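Local coordinates for L-serine ammonia-lyase (PDB 5C3U), which belongs to the pyridoxal-phosphate-dependent enzymes and binds one pyridoxal-5'-phosphate in an alpha/beta fold built on two beta sheets, at residues P172-P178 with D306-T312; H19-L24 with E162-L167; V99-T104 with E124-A129; I71-S77 with N140-S146; D260-D265 with R326-M330. All blocks are in the same frame, centred on the assembly; numbering follows the deposited sequence.

Interaction 1 of 5, residues P172-P178 with D306-T312. With PLP (pyridoxal-5'-phosphate), chain B.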
# COMPACT_ATOMS: atom_id res chain seq x y z
N PRO A 172 -6.95 9.75 16.26
CA PRO A 172 -8.23 9.28 15.76
C PRO A 172 -8.65 8.00 16.46
O PRO A 172 -7.83 7.37 17.13
CB PRO A 172 -7.95 9.02 14.28
CG PRO A 172 -6.51 8.69 14.21
CD PRO A 172 -5.83 9.44 15.34
N ALA A 173 -9.91 7.64 16.30
CA ALA A 173 -10.47 6.41 16.84
C ALA A 173 -9.87 5.18 16.15
O ALA A 173 -9.83 4.11 16.74
CB ALA A 173 -11.97 6.41 16.66
N ALA A 174 -9.46 5.33 14.90
CA ALA A 174 -8.83 4.22 14.18
C ALA A 174 -8.16 4.73 12.91
O ALA A 174 -8.54 5.78 12.37
CB ALA A 174 -9.85 3.16 13.81
N ILE A 175 -7.17 3.96 12.47
CA ILE A 175 -6.55 4.14 11.16
C ILE A 175 -6.74 2.83 10.41
O ILE A 175 -6.40 1.78 10.94
CB ILE A 175 -5.05 4.49 11.28
CG1 ILE A 175 -4.91 5.84 11.99
CG2 ILE A 175 -4.38 4.53 9.90
CD1 ILE A 175 -3.48 6.22 12.33
N ILE A 176 -7.32 2.90 9.21
CA ILE A 176 -7.58 1.71 8.41
C ILE A 176 -6.50 1.60 7.35
O ILE A 176 -6.31 2.53 6.56
CB ILE A 176 -8.97 1.76 7.72
CG1 ILE A 176 -10.07 2.07 8.75
CG2 ILE A 176 -9.22 0.46 6.96
CD1 ILE A 176 -11.45 2.21 8.13
N CYS A 177 -5.81 0.46 7.35
CA CYS A 177 -4.55 0.31 6.62
C CYS A 177 -4.57 -1.02 5.83
O CYS A 177 -4.63 -2.09 6.42
CB CYS A 177 -3.37 0.36 7.58
SG CYS A 177 -1.74 0.12 6.84
N PRO A 178 -4.51 -0.95 4.50
CA PRO A 178 -4.41 -2.18 3.69
C PRO A 178 -3.09 -2.91 3.98
O PRO A 178 -2.07 -2.23 4.21
CB PRO A 178 -4.41 -1.68 2.23
CG PRO A 178 -4.32 -0.21 2.31
CD PRO A 178 -4.39 0.29 3.70
N ASP A 306 -13.07 10.42 15.08
CA ASP A 306 -12.47 10.49 13.74
C ASP A 306 -11.95 9.11 13.32
O ASP A 306 -11.36 8.39 14.14
CB ASP A 306 -11.28 11.46 13.75
CG ASP A 306 -11.69 12.93 14.02
OD1 ASP A 306 -10.82 13.71 14.48
OD2 ASP A 306 -12.85 13.31 13.78
N VAL A 307 -12.21 8.73 12.07
CA VAL A 307 -11.54 7.56 11.49
C VAL A 307 -10.78 8.01 10.25
O VAL A 307 -11.25 8.84 9.48
CB VAL A 307 -12.51 6.38 11.18
CG1 VAL A 307 -13.53 6.75 10.12
CG2 VAL A 307 -11.73 5.14 10.76
N VAL A 308 -9.56 7.48 10.10
CA VAL A 308 -8.69 7.85 8.98
C VAL A 308 -8.51 6.63 8.07
O VAL A 308 -8.18 5.55 8.55
CB VAL A 308 -7.28 8.31 9.45
CG1 VAL A 308 -6.34 8.53 8.26
CG2 VAL A 308 -7.36 9.59 10.27
N VAL A 309 -8.76 6.79 6.78
CA VAL A 309 -8.56 5.67 5.83
C VAL A 309 -7.35 6.02 5.00
O VAL A 309 -7.32 7.09 4.38
CB VAL A 309 -9.79 5.47 4.92
CG1 VAL A 309 -9.58 4.30 3.96
CG2 VAL A 309 -11.04 5.28 5.75
N LEU A 310 -6.36 5.11 4.95
CA LEU A 310 -5.19 5.35 4.09
C LEU A 310 -5.53 4.92 2.69
O LEU A 310 -5.68 3.72 2.41
CB LEU A 310 -3.94 4.62 4.60
CG LEU A 310 -3.55 4.80 6.06
CD1 LEU A 310 -2.26 4.04 6.34
CD2 LEU A 310 -3.41 6.27 6.45
N VAL A 311 -5.68 5.91 1.80
CA VAL A 311 -6.08 5.63 0.44
C VAL A 311 -4.81 5.50 -0.37
O VAL A 311 -4.22 6.49 -0.81
CB VAL A 311 -7.01 6.71 -0.12
CG1 VAL A 311 -7.33 6.43 -1.61
CG2 VAL A 311 -8.30 6.77 0.70
N THR A 312 -4.38 4.26 -0.53
CA THR A 312 -3.01 3.99 -0.96
C THR A 312 -2.74 4.26 -2.44
O THR A 312 -1.58 4.38 -2.83
CB THR A 312 -2.56 2.59 -0.54
OG1 THR A 312 -3.54 1.62 -0.94
CG2 THR A 312 -2.39 2.56 0.97
N1 PLP B . -1.98 -0.56 -1.34
C2 PLP B . -1.24 -0.26 -2.42
C2A PLP B . -1.84 0.39 -3.64
C3 PLP B . 0.19 -0.59 -2.41
O3 PLP B . 0.97 -0.28 -3.49
C4 PLP B . 0.73 -1.21 -1.19
C4A PLP B . 2.16 -1.53 -1.11
C5 PLP B . -0.19 -1.51 -0.05
C6 PLP B . -1.53 -1.14 -0.20
C5A PLP B . 0.30 -2.16 1.24
O4P PLP B . 1.50 -2.87 0.97
P PLP B . 2.50 -3.58 2.02
O1P PLP B . 3.48 -2.56 2.49
O2P PLP B . 1.67 -4.24 3.14
O3P PLP B . 3.09 -4.60 1.11
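Asp-306 O accepts from Ala-173 N at 2.7 Å, a short bond bent to 142° at the hydrogen, where strands 174-178 and 306-311 start to run together. The two are parallel neighbours inside the mixed sheet of this alpha/beta enzyme, and three straighter bonds carry on the ladder: Val-308 N to Ala-174 O, Ile-176 N to Val-308 O at 2.9 Å, and Leu-310 N to Ile-176 O. Ile-175 and Val-308 face one side of the sheet, where Leu-310 also joins them: its CG lies 3.9 Å from Ile-175 CG2, with Val-188 and Leu-192 of helix 183-194 close by. On the other side Ile-176 and Val-309 stand side by side and point the same way, CD1 of the isoleucine 3.9 Å from CG2 of the valine, packed against helix 280-290. Beyond the last rung, Pro-178 and Thr-312 belong to the cofactor pocket. CG of Pro-178 and the methyl CG2 of Thr-312 reach toward each other, 3.6 Å apart. In Thr-312 the hydroxyl sits between backbone N and carbonyl carbon (chi1 50°), which leaves OG1 2.7 Å from the pyridine N1 of pyridoxal-5'-phosphate.

Interaction 2 of 5, residues H19-L24 with E162-L167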
# COMPACT_ATOMS: atom_id res chain seq x y z
N HIS A 19 9.09 11.62 -1.66
CA HIS A 19 7.64 11.71 -1.53
C HIS A 19 7.20 13.12 -1.19
O HIS A 19 8.02 14.00 -0.87
CB HIS A 19 7.16 10.75 -0.43
CG HIS A 19 7.50 11.22 0.96
ND1 HIS A 19 8.63 10.86 1.59
CD2 HIS A 19 6.82 12.07 1.84
CE1 HIS A 19 8.67 11.43 2.81
NE2 HIS A 19 7.56 12.18 2.96
N VAL A 20 5.90 13.35 -1.23
CA VAL A 20 5.33 14.68 -1.00
C VAL A 20 4.34 14.55 0.13
O VAL A 20 3.86 13.46 0.41
CB VAL A 20 4.68 15.29 -2.28
CG1 VAL A 20 5.71 15.45 -3.37
CG2 VAL A 20 3.47 14.48 -2.77
N ALA A 21 4.04 15.66 0.80
CA ALA A 21 2.93 15.67 1.75
C ALA A 21 1.62 15.61 0.96
O ALA A 21 1.47 16.22 -0.10
CB ALA A 21 2.99 16.89 2.66
N THR A 22 0.69 14.80 1.44
CA THR A 22 -0.53 14.55 0.68
C THR A 22 -1.74 15.09 1.44
O THR A 22 -1.70 15.19 2.66
CB THR A 22 -0.75 13.05 0.46
OG1 THR A 22 -0.72 12.39 1.73
CG2 THR A 22 0.30 12.45 -0.46
N PRO A 23 -2.83 15.42 0.72
CA PRO A 23 -4.05 15.90 1.37
C PRO A 23 -4.70 14.89 2.31
O PRO A 23 -4.64 13.66 2.06
CB PRO A 23 -5.01 16.14 0.20
CG PRO A 23 -4.15 16.35 -0.98
CD PRO A 23 -2.92 15.51 -0.76
N LEU A 24 -5.31 15.41 3.37
CA LEU A 24 -6.22 14.63 4.21
C LEU A 24 -7.63 15.18 3.97
O LEU A 24 -7.99 16.23 4.49
CB LEU A 24 -5.83 14.70 5.69
CG LEU A 24 -6.66 13.85 6.66
CD1 LEU A 24 -6.39 12.36 6.49
CD2 LEU A 24 -6.44 14.26 8.10
N GLU A 162 2.71 13.38 9.30
CA GLU A 162 1.76 14.22 8.57
C GLU A 162 0.36 14.20 9.20
O GLU A 162 -0.24 15.25 9.42
CB GLU A 162 1.68 13.80 7.10
CG GLU A 162 2.79 14.35 6.23
CD GLU A 162 2.79 13.78 4.81
OE1 GLU A 162 3.90 13.49 4.29
OE2 GLU A 162 1.69 13.64 4.21
N LEU A 163 -0.14 12.99 9.49
CA LEU A 163 -1.48 12.82 10.06
C LEU A 163 -1.66 13.57 11.38
O LEU A 163 -2.71 14.18 11.60
CB LEU A 163 -1.80 11.34 10.28
CG LEU A 163 -2.18 10.47 9.09
CD1 LEU A 163 -2.63 9.12 9.64
CD2 LEU A 163 -3.28 11.11 8.25
N LYS A 164 -0.63 13.52 12.22
CA LYS A 164 -0.61 14.19 13.52
C LYS A 164 -0.84 15.69 13.37
O LYS A 164 -1.63 16.28 14.11
CB LYS A 164 0.72 13.94 14.24
CG LYS A 164 0.82 14.60 15.60
CD LYS A 164 1.97 14.04 16.42
CE LYS A 164 1.63 14.15 17.89
NZ LYS A 164 2.73 13.71 18.79
N THR A 165 -0.14 16.30 12.41
CA THR A 165 -0.30 17.71 12.12
C THR A 165 -1.70 17.99 11.57
O THR A 165 -2.42 18.85 12.08
CB THR A 165 0.77 18.20 11.13
OG1 THR A 165 2.06 18.04 11.74
CG2 THR A 165 0.58 19.67 10.80
N GLN A 166 -2.08 17.24 10.54
CA GLN A 166 -3.35 17.45 9.86
C GLN A 166 -4.55 17.26 10.77
O GLN A 166 -5.58 17.89 10.57
CB GLN A 166 -3.45 16.56 8.62
CG GLN A 166 -2.45 16.96 7.56
CD GLN A 166 -2.41 15.99 6.39
OE1 GLN A 166 -2.41 14.77 6.58
NE2 GLN A 166 -2.35 16.53 5.19
N LEU A 167 -4.43 16.40 11.78
CA LEU A 167 -5.53 16.17 12.71
C LEU A 167 -5.38 16.99 14.00
O LEU A 167 -6.06 16.70 15.00
CB LEU A 167 -5.66 14.69 13.06
CG LEU A 167 -6.13 13.76 11.94
CD1 LEU A 167 -5.97 12.32 12.41
CD2 LEU A 167 -7.57 14.06 11.56
O HOH W 1 6.50 13.84 4.94
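Glu-162 stretches from its helix toward the loop of residues 19-24; its side chain crosses that of Thr-22 at about a right angle, and Thr-22 N donates to OE2 from above the carboxylate plane, 3.2 Å away. Its other oxygen, OE1, takes a bond from a water at 2.7 Å; this water lies in the plane of the His-19 ring, at its edge, 2.8 Å from NE2, and ring and carboxylate are only 24° apart. One helical turn on, Gln-166 keeps Thr-22 O nearly in its amide plane, NE2 donating over 2.9 Å. Leu-24, with CG anti to its own nitrogen (chi1 -176°), spreads its two methyls: CD1 packs on Leu-163 CD2 at 3.8 Å, and CD2 on Leu-167 CD2 at 3.6 Å. Lys-41 of strand 37-42 binds Glu-162 OE2, Gln-166 OE1 and Thr-22 O together, and Arg-54 pairs with Glu-162 OE1. With two cationic partners, Glu-162 is probably ionised, a charged link between the N-terminal loop, helix 150-166 and the sheet.

Interaction 3 of 5, residues V99-T104 with E124-A129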
# COMPACT_ATOMS: atom_id res chain seq x y z
N VAL A 99 11.43 -5.68 -13.99
CA VAL A 99 10.70 -6.82 -14.60
C VAL A 99 9.21 -6.74 -14.25
O VAL A 99 8.81 -6.56 -13.08
CB VAL A 99 11.28 -8.18 -14.13
CG1 VAL A 99 10.59 -9.36 -14.82
CG2 VAL A 99 12.78 -8.23 -14.39
N VAL A 100 8.36 -6.93 -15.27
CA VAL A 100 6.91 -6.96 -15.04
C VAL A 100 6.35 -8.21 -15.74
O VAL A 100 7.01 -8.72 -16.66
CB VAL A 100 6.23 -5.67 -15.53
CG1 VAL A 100 6.88 -4.42 -14.91
CG2 VAL A 100 6.26 -5.60 -17.05
N PRO A 101 5.19 -8.74 -15.28
CA PRO A 101 4.63 -9.95 -15.88
C PRO A 101 4.31 -9.73 -17.34
O PRO A 101 4.07 -8.58 -17.77
CB PRO A 101 3.33 -10.18 -15.10
CG PRO A 101 3.55 -9.52 -13.78
CD PRO A 101 4.45 -8.34 -14.06
N LYS A 102 4.30 -10.82 -18.10
CA LYS A 102 4.09 -10.79 -19.55
C LYS A 102 2.89 -9.95 -19.99
O LYS A 102 2.97 -9.28 -21.01
CB LYS A 102 3.96 -12.22 -20.10
N ALA A 103 1.80 -9.97 -19.21
CA ALA A 103 0.55 -9.31 -19.61
C ALA A 103 0.24 -7.96 -18.92
O ALA A 103 -0.93 -7.57 -18.81
CB ALA A 103 -0.61 -10.28 -19.44
N THR A 104 1.27 -7.25 -18.48
CA THR A 104 1.13 -6.01 -17.70
C THR A 104 0.42 -4.84 -18.43
O THR A 104 0.66 -4.60 -19.62
CB THR A 104 2.52 -5.57 -17.16
OG1 THR A 104 2.96 -6.53 -16.18
CG2 THR A 104 2.50 -4.19 -16.50
N GLU A 124 4.09 -15.12 -15.41
CA GLU A 124 2.63 -15.17 -15.47
C GLU A 124 1.99 -14.23 -14.42
O GLU A 124 0.83 -13.86 -14.56
CB GLU A 124 2.12 -16.61 -15.27
CG GLU A 124 2.46 -17.20 -13.90
CD GLU A 124 1.90 -18.60 -13.67
OE1 GLU A 124 0.97 -19.01 -14.39
OE2 GLU A 124 2.39 -19.30 -12.74
N ASN A 125 2.75 -13.87 -13.39
CA ASN A 125 2.25 -12.98 -12.33
C ASN A 125 3.40 -12.26 -11.64
O ASN A 125 4.56 -12.50 -11.99
CB ASN A 125 1.40 -13.75 -11.31
CG ASN A 125 2.16 -14.87 -10.61
OD1 ASN A 125 3.38 -14.83 -10.45
ND2 ASN A 125 1.40 -15.88 -10.15
N TRP A 126 3.10 -11.39 -10.67
CA TRP A 126 4.15 -10.62 -10.00
C TRP A 126 5.13 -11.43 -9.17
O TRP A 126 6.29 -11.05 -9.01
CB TRP A 126 3.57 -9.48 -9.17
CG TRP A 126 3.01 -8.43 -10.09
CD1 TRP A 126 1.69 -8.26 -10.49
CD2 TRP A 126 3.78 -7.38 -10.77
NE1 TRP A 126 1.59 -7.19 -11.36
CE2 TRP A 126 2.81 -6.63 -11.58
CE3 TRP A 126 5.13 -7.01 -10.81
CZ2 TRP A 126 3.18 -5.55 -12.36
CZ3 TRP A 126 5.49 -5.91 -11.60
CH2 TRP A 126 4.54 -5.21 -12.36
N THR A 127 4.67 -12.55 -8.61
CA THR A 127 5.60 -13.44 -7.90
C THR A 127 6.70 -13.96 -8.86
O THR A 127 7.89 -13.98 -8.52
CB THR A 127 4.83 -14.60 -7.26
OG1 THR A 127 3.77 -14.06 -6.46
CG2 THR A 127 5.74 -15.41 -6.39
N ALA A 128 6.30 -14.35 -10.07
CA ALA A 128 7.26 -14.85 -11.05
C ALA A 128 8.18 -13.73 -11.54
O ALA A 128 9.36 -13.96 -11.78
CB ALA A 128 6.57 -15.51 -12.21
N ALA A 129 7.63 -12.53 -11.72
CA ALA A 129 8.45 -11.35 -12.10
C ALA A 129 9.53 -11.09 -11.06
O ALA A 129 10.70 -10.86 -11.41
CB ALA A 129 7.57 -10.11 -12.28
O HOH W 2 1.58 -12.21 -17.27
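Pro-101 turns the CD-CG side of its ring to one face of the Trp-126 indole, CD over the six-membered ring in a CH-pi contact, the two side chains crossing at about a right angle. Its CG meanwhile touches the backbone just before the helix, 3.5 Å from Asn-125 C. Val-100 runs alongside the indole and brings CG1 to 3.5 Å from Trp-126 CH2. Deeper in, Ala-129 CB fits against both Pro-101 CD, at 4.0 Å, and Val-99 CG1, also at 4.0 Å. Val-99 O is buried here without a polar partner in the model.

The next shell shapes both sides. Pro-101 to Thr-104 form a type I turn in which Pro-101 O takes two bonds from the same face of its plane, one from Thr-104 OG1 at 2.8 Å and one from Thr-104 N at 3.2 Å. On the helix side Asn-125 is the N-cap: OD1 accepts from Ala-128 N at 3.0 Å, and this sets the first turn that carries Trp-126. A water accepts from Ala-103 N and gives a weak bond to Glu-124 O, just before the cap residue. Further out, Pro-79 and Val-82 of helix 79-92 touch the indole, with Thr-233 also against it. Strand 95-100 ending in a turn against the capped start of helix 126-134, which follows the neighbouring strand 118-121, is the layout of an open parallel alpha/beta sheet.

Interaction 4 of 5, residues I71-S77 with N140-S146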
# COMPACT_ATOMS: atom_id res chain seq x y z
N ILE A 71 25.26 2.41 -9.19
CA ILE A 71 24.50 1.21 -8.90
C ILE A 71 23.40 1.00 -9.93
O ILE A 71 23.13 1.87 -10.76
CB ILE A 71 23.86 1.28 -7.50
CG1 ILE A 71 23.00 2.56 -7.37
CG2 ILE A 71 24.95 1.19 -6.43
CD1 ILE A 71 22.08 2.57 -6.17
N GLN A 72 22.79 -0.18 -9.89
CA GLN A 72 21.59 -0.43 -10.67
C GLN A 72 20.53 -0.81 -9.67
O GLN A 72 20.79 -1.65 -8.80
CB GLN A 72 21.78 -1.59 -11.66
CG GLN A 72 22.88 -1.39 -12.68
CD GLN A 72 24.22 -1.93 -12.19
OE1 GLN A 72 24.27 -3.00 -11.57
NE2 GLN A 72 25.30 -1.20 -12.46
N PHE A 73 19.34 -0.20 -9.75
CA PHE A 73 18.25 -0.73 -8.94
C PHE A 73 17.58 -1.84 -9.74
O PHE A 73 17.42 -1.70 -10.93
CB PHE A 73 17.21 0.35 -8.62
CG PHE A 73 17.64 1.35 -7.58
CD1 PHE A 73 17.92 0.94 -6.27
CD2 PHE A 73 17.70 2.69 -7.87
CE1 PHE A 73 18.29 1.87 -5.30
CE2 PHE A 73 18.07 3.63 -6.90
CZ PHE A 73 18.38 3.21 -5.62
N VAL A 74 17.20 -2.93 -9.09
CA VAL A 74 16.55 -4.04 -9.78
C VAL A 74 15.25 -4.30 -9.03
O VAL A 74 15.23 -4.36 -7.79
CB VAL A 74 17.45 -5.31 -9.75
CG1 VAL A 74 16.75 -6.49 -10.44
CG2 VAL A 74 18.80 -5.02 -10.41
N CYS A 75 14.15 -4.45 -9.76
CA CYS A 75 12.87 -4.68 -9.10
C CYS A 75 11.88 -5.41 -9.98
O CYS A 75 11.72 -5.05 -11.15
CB CYS A 75 12.27 -3.35 -8.62
SG CYS A 75 10.89 -3.55 -7.48
N GLY A 76 11.24 -6.42 -9.40
CA GLY A 76 10.08 -7.08 -10.02
C GLY A 76 8.91 -7.25 -9.03
O GLY A 76 7.98 -8.02 -9.30
N SER A 77 8.95 -6.50 -7.92
CA SER A 77 8.13 -6.78 -6.72
C SER A 77 6.81 -6.01 -6.66
O SER A 77 6.50 -5.35 -5.64
CB SER A 77 8.92 -6.47 -5.44
OG SER A 77 9.92 -7.45 -5.21
N ASN A 140 27.05 -4.77 -8.57
CA ASN A 140 26.71 -3.44 -8.07
C ASN A 140 25.21 -3.16 -8.22
O ASN A 140 24.77 -2.00 -8.30
CB ASN A 140 27.54 -2.35 -8.77
CG ASN A 140 27.80 -1.13 -7.88
OD1 ASN A 140 27.84 -1.23 -6.66
ND2 ASN A 140 27.99 0.02 -8.51
N GLY A 141 24.43 -4.23 -8.27
CA GLY A 141 22.98 -4.09 -8.35
C GLY A 141 22.39 -4.20 -6.97
O GLY A 141 22.95 -4.84 -6.09
N ILE A 142 21.23 -3.57 -6.76
CA ILE A 142 20.57 -3.65 -5.48
C ILE A 142 19.10 -3.98 -5.75
O ILE A 142 18.43 -3.26 -6.48
CB ILE A 142 20.71 -2.33 -4.67
CG1 ILE A 142 19.78 -2.30 -3.47
CG2 ILE A 142 20.43 -1.13 -5.54
CD1 ILE A 142 20.20 -3.24 -2.36
N TYR A 143 18.65 -5.10 -5.18
CA TYR A 143 17.25 -5.48 -5.29
C TYR A 143 16.39 -4.62 -4.35
O TYR A 143 16.75 -4.40 -3.19
CB TYR A 143 17.00 -6.97 -5.02
CG TYR A 143 15.63 -7.32 -5.51
CD1 TYR A 143 15.40 -7.50 -6.87
CD2 TYR A 143 14.53 -7.31 -4.64
CE1 TYR A 143 14.14 -7.75 -7.37
CE2 TYR A 143 13.24 -7.57 -5.13
CZ TYR A 143 13.07 -7.77 -6.50
OH TYR A 143 11.81 -7.99 -7.04
N VAL A 144 15.27 -4.12 -4.87
CA VAL A 144 14.36 -3.29 -4.08
C VAL A 144 13.14 -4.10 -3.70
O VAL A 144 12.30 -4.42 -4.55
CB VAL A 144 13.92 -2.02 -4.84
CG1 VAL A 144 13.08 -1.13 -3.93
CG2 VAL A 144 15.13 -1.24 -5.32
N PRO A 145 13.04 -4.48 -2.42
CA PRO A 145 11.85 -5.26 -2.06
C PRO A 145 10.62 -4.34 -1.94
O PRO A 145 10.77 -3.13 -1.92
CB PRO A 145 12.23 -5.85 -0.70
CG PRO A 145 13.27 -4.95 -0.14
CD PRO A 145 13.84 -4.08 -1.25
N SER A 146 9.42 -4.92 -1.88
CA SER A 146 8.23 -4.08 -1.81
C SER A 146 7.91 -3.65 -0.37
O SER A 146 7.30 -2.61 -0.16
CB SER A 146 7.03 -4.83 -2.42
OG SER A 146 6.73 -5.98 -1.62
O HOH W 3 26.46 -4.51 -11.28
O HOH W 4 9.81 -7.94 -2.47
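Over one face of the Tyr-143 ring lies Val-74 O, 3.3 Å from CD1, while Ser-77 OG sits at the edge in the ring plane. The phenol oxygen is held twice: Gly-76 N donates to OH at 2.9 Å, and Ser-77 OG shares a hydrogen bond with it at 2.7 Å. CG of the tyrosine stands anti to the backbone nitrogen (chi1 -165°), and the ring thereby reaches along the neighbouring strand to the loop after Cys-75. Helix 126-134 also touches this ring through Glu-130, Ala-133 and Arg-134. The Phe-73 ring has Ile-71 CD1 above one face, toward the rim; Ile-142 CG2 approaches it obliquely and tightly, 3.3 Å from CD1, and Val-144 CG2 comes to 3.7 Å from the same atom. Val-85 of helix 79-92 touches Phe-73 and Val-144, and Phe-59 of helix 52-67 touches Ile-142 and Val-144.

Strands 72-75 and 141-143 are parallel, their axes 32° apart, and 141-143 is an outermost strand of the four-stranded sheet. Four backbone bonds link the segments, from Gln-72 N to Asn-140 O through Ile-142 N to Gln-72 O and Val-74 N to Ile-142 O, up to Val-144 N on Val-74 O. At the start, a water donates to Gln-72 OE1 at 2.7 Å and accepts from Asn-140 N. Toward the cofactor end, a second water accepts from Ser-146 N at 3.1 Å and lies 2.8 Å from Ser-77 OG.

Interaction 5 of 5, residues D260-D265 with R326-M330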
# COMPACT_ATOMS: atom_id res chain seq x y z
N ASP A 260 -13.33 -9.84 -2.50
CA ASP A 260 -13.04 -9.10 -3.74
C ASP A 260 -14.23 -8.26 -4.17
O ASP A 260 -14.05 -7.14 -4.67
CB ASP A 260 -12.61 -10.07 -4.84
CG ASP A 260 -11.12 -10.39 -4.79
OD1 ASP A 260 -10.42 -9.97 -3.83
OD2 ASP A 260 -10.61 -11.06 -5.72
N ALA A 261 -15.45 -8.77 -3.97
CA ALA A 261 -16.66 -8.02 -4.33
C ALA A 261 -16.79 -6.74 -3.51
O ALA A 261 -17.15 -5.70 -4.06
CB ALA A 261 -17.92 -8.88 -4.21
N MET A 262 -16.47 -6.80 -2.22
CA MET A 262 -16.50 -5.59 -1.38
C MET A 262 -15.45 -4.58 -1.84
O MET A 262 -15.73 -3.39 -1.94
CB MET A 262 -16.26 -5.93 0.08
CG MET A 262 -17.45 -6.59 0.73
SD MET A 262 -17.01 -7.38 2.30
CE MET A 262 -16.64 -5.97 3.29
N ALA A 263 -14.24 -5.07 -2.13
CA ALA A 263 -13.16 -4.19 -2.57
C ALA A 263 -13.51 -3.55 -3.91
O ALA A 263 -13.26 -2.37 -4.11
CB ALA A 263 -11.83 -4.96 -2.66
N ALA A 264 -14.11 -4.33 -4.80
CA ALA A 264 -14.45 -3.83 -6.14
C ALA A 264 -15.55 -2.76 -6.04
O ALA A 264 -15.55 -1.73 -6.74
CB ALA A 264 -14.91 -4.97 -7.02
N ASP A 265 -16.52 -3.02 -5.19
CA ASP A 265 -17.61 -2.07 -5.02
C ASP A 265 -17.06 -0.76 -4.45
O ASP A 265 -17.50 0.33 -4.83
CB ASP A 265 -18.70 -2.64 -4.12
CG ASP A 265 -20.02 -1.91 -4.28
OD1 ASP A 265 -20.43 -1.65 -5.44
OD2 ASP A 265 -20.63 -1.56 -3.27
N ARG A 326 -17.67 -4.14 -12.42
CA ARG A 326 -19.12 -3.94 -12.49
C ARG A 326 -19.83 -5.21 -12.98
O ARG A 326 -20.78 -5.67 -12.33
CB ARG A 326 -19.47 -2.70 -13.32
CG ARG A 326 -19.19 -1.38 -12.58
CD ARG A 326 -19.54 -0.13 -13.38
NE ARG A 326 -18.91 -0.13 -14.69
CZ ARG A 326 -19.11 0.80 -15.62
NH1 ARG A 326 -18.49 0.70 -16.80
NH2 ARG A 326 -19.93 1.82 -15.39
N LYS A 327 -19.35 -5.80 -14.08
CA LYS A 327 -19.91 -7.06 -14.62
C LYS A 327 -19.88 -8.23 -13.65
O LYS A 327 -20.82 -9.03 -13.62
CB LYS A 327 -19.13 -7.53 -15.85
CG LYS A 327 -19.32 -6.74 -17.12
CD LYS A 327 -19.28 -7.69 -18.31
CE LYS A 327 -18.64 -7.07 -19.54
NZ LYS A 327 -17.17 -6.86 -19.35
N LYS A 328 -18.78 -8.36 -12.91
CA LYS A 328 -18.48 -9.59 -12.16
C LYS A 328 -18.97 -9.60 -10.71
O LYS A 328 -19.32 -10.68 -10.20
CB LYS A 328 -16.97 -9.87 -12.21
CG LYS A 328 -16.56 -11.31 -11.91
N TYR A 329 -19.00 -8.44 -10.06
CA TYR A 329 -19.23 -8.35 -8.61
C TYR A 329 -20.49 -7.61 -8.16
O TYR A 329 -20.88 -7.72 -6.99
CB TYR A 329 -18.02 -7.68 -7.95
CG TYR A 329 -16.74 -8.46 -8.14
CD1 TYR A 329 -16.55 -9.69 -7.49
CD2 TYR A 329 -15.73 -7.99 -8.96
CE1 TYR A 329 -15.38 -10.41 -7.67
CE2 TYR A 329 -14.56 -8.71 -9.14
CZ TYR A 329 -14.39 -9.91 -8.49
OH TYR A 329 -13.23 -10.62 -8.68
N MET A 330 -21.11 -6.86 -9.06
CA MET A 330 -22.22 -6.00 -8.66
C MET A 330 -23.57 -6.44 -9.23
O MET A 330 -23.67 -6.81 -10.40
CB MET A 330 -21.91 -4.56 -9.05
CG MET A 330 -21.01 -3.87 -8.03
SD MET A 330 -19.84 -2.77 -8.83
CE MET A 330 -18.28 -3.62 -8.60
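Ala-261 and Tyr-329 bring their backbones close, CA to CA 5.0 Å, where the first turn of helix 260-274 meets the last turn of helix 319-329; by Asp-265 and Met-330 the CA separation has widened to 7.1 Å. The first turn is regular, with Ala-264 N bonded to Asp-260 O and Asp-265 N to Ala-261 O.

Tyr-329 carries most of the contact. With CG anti to the carbonyl carbon (chi1 -62°), its ring slants across the start of the other helix: CD1 lies 3.6 Å from Ala-261 CB, and CD2 is 3.7 Å from Ala-264 CB. Asp-260 C lies over one face toward the rim, and Lys-328 CB over the opposite one. The side chains of Asp-260 and Tyr-329 point the same way, Asp-260 CB 3.9 Å from Tyr-329 OH, with carboxylate and ring planes 85° apart; the carboxylate itself is bonded to Thr-230 OG1 and Ile-231 N.

Met-330, the last modelled residue, folds back, bent at its second and third torsions. Its CE approaches Ala-264 CB at 4.0 Å, and its CG is 3.5 Å from Asp-265 OD1, an oxygen that pairs with Arg-268. Ile-231 touches both Ala-264 and Tyr-329. This is plain helix-helix packing at the surface of an alpha/beta domain, a tyrosine ring set against Ala-261 and Ala-264, joining the last modelled helix to the one that follows strand 253-258 of the mixed sheet.

From the N terminus, interaction 2 closes the longest loop of the five, bringing helix 150-166 back to residues 19-24. Interaction 4 is nested within it, and interaction 3 within interaction 4; these two meet at strands 72-75 and 95-100, neighbours in the parallel sheet, where Val-99 N probably bonds to Cys-75 O. Interaction 1 opens only after interaction 2 has closed, yet the two touch: Leu-163 and Leu-167 pack on Val-308, tying helix 150-166 to the mixed sheet. Interaction 5 crosses interaction 1, since 260-265 lies inside the loop from 172-178 to 306-312 and 326-330 beyond it. Interactions 1 and 4 lie on opposite sides of the chain's centre, in different sheets.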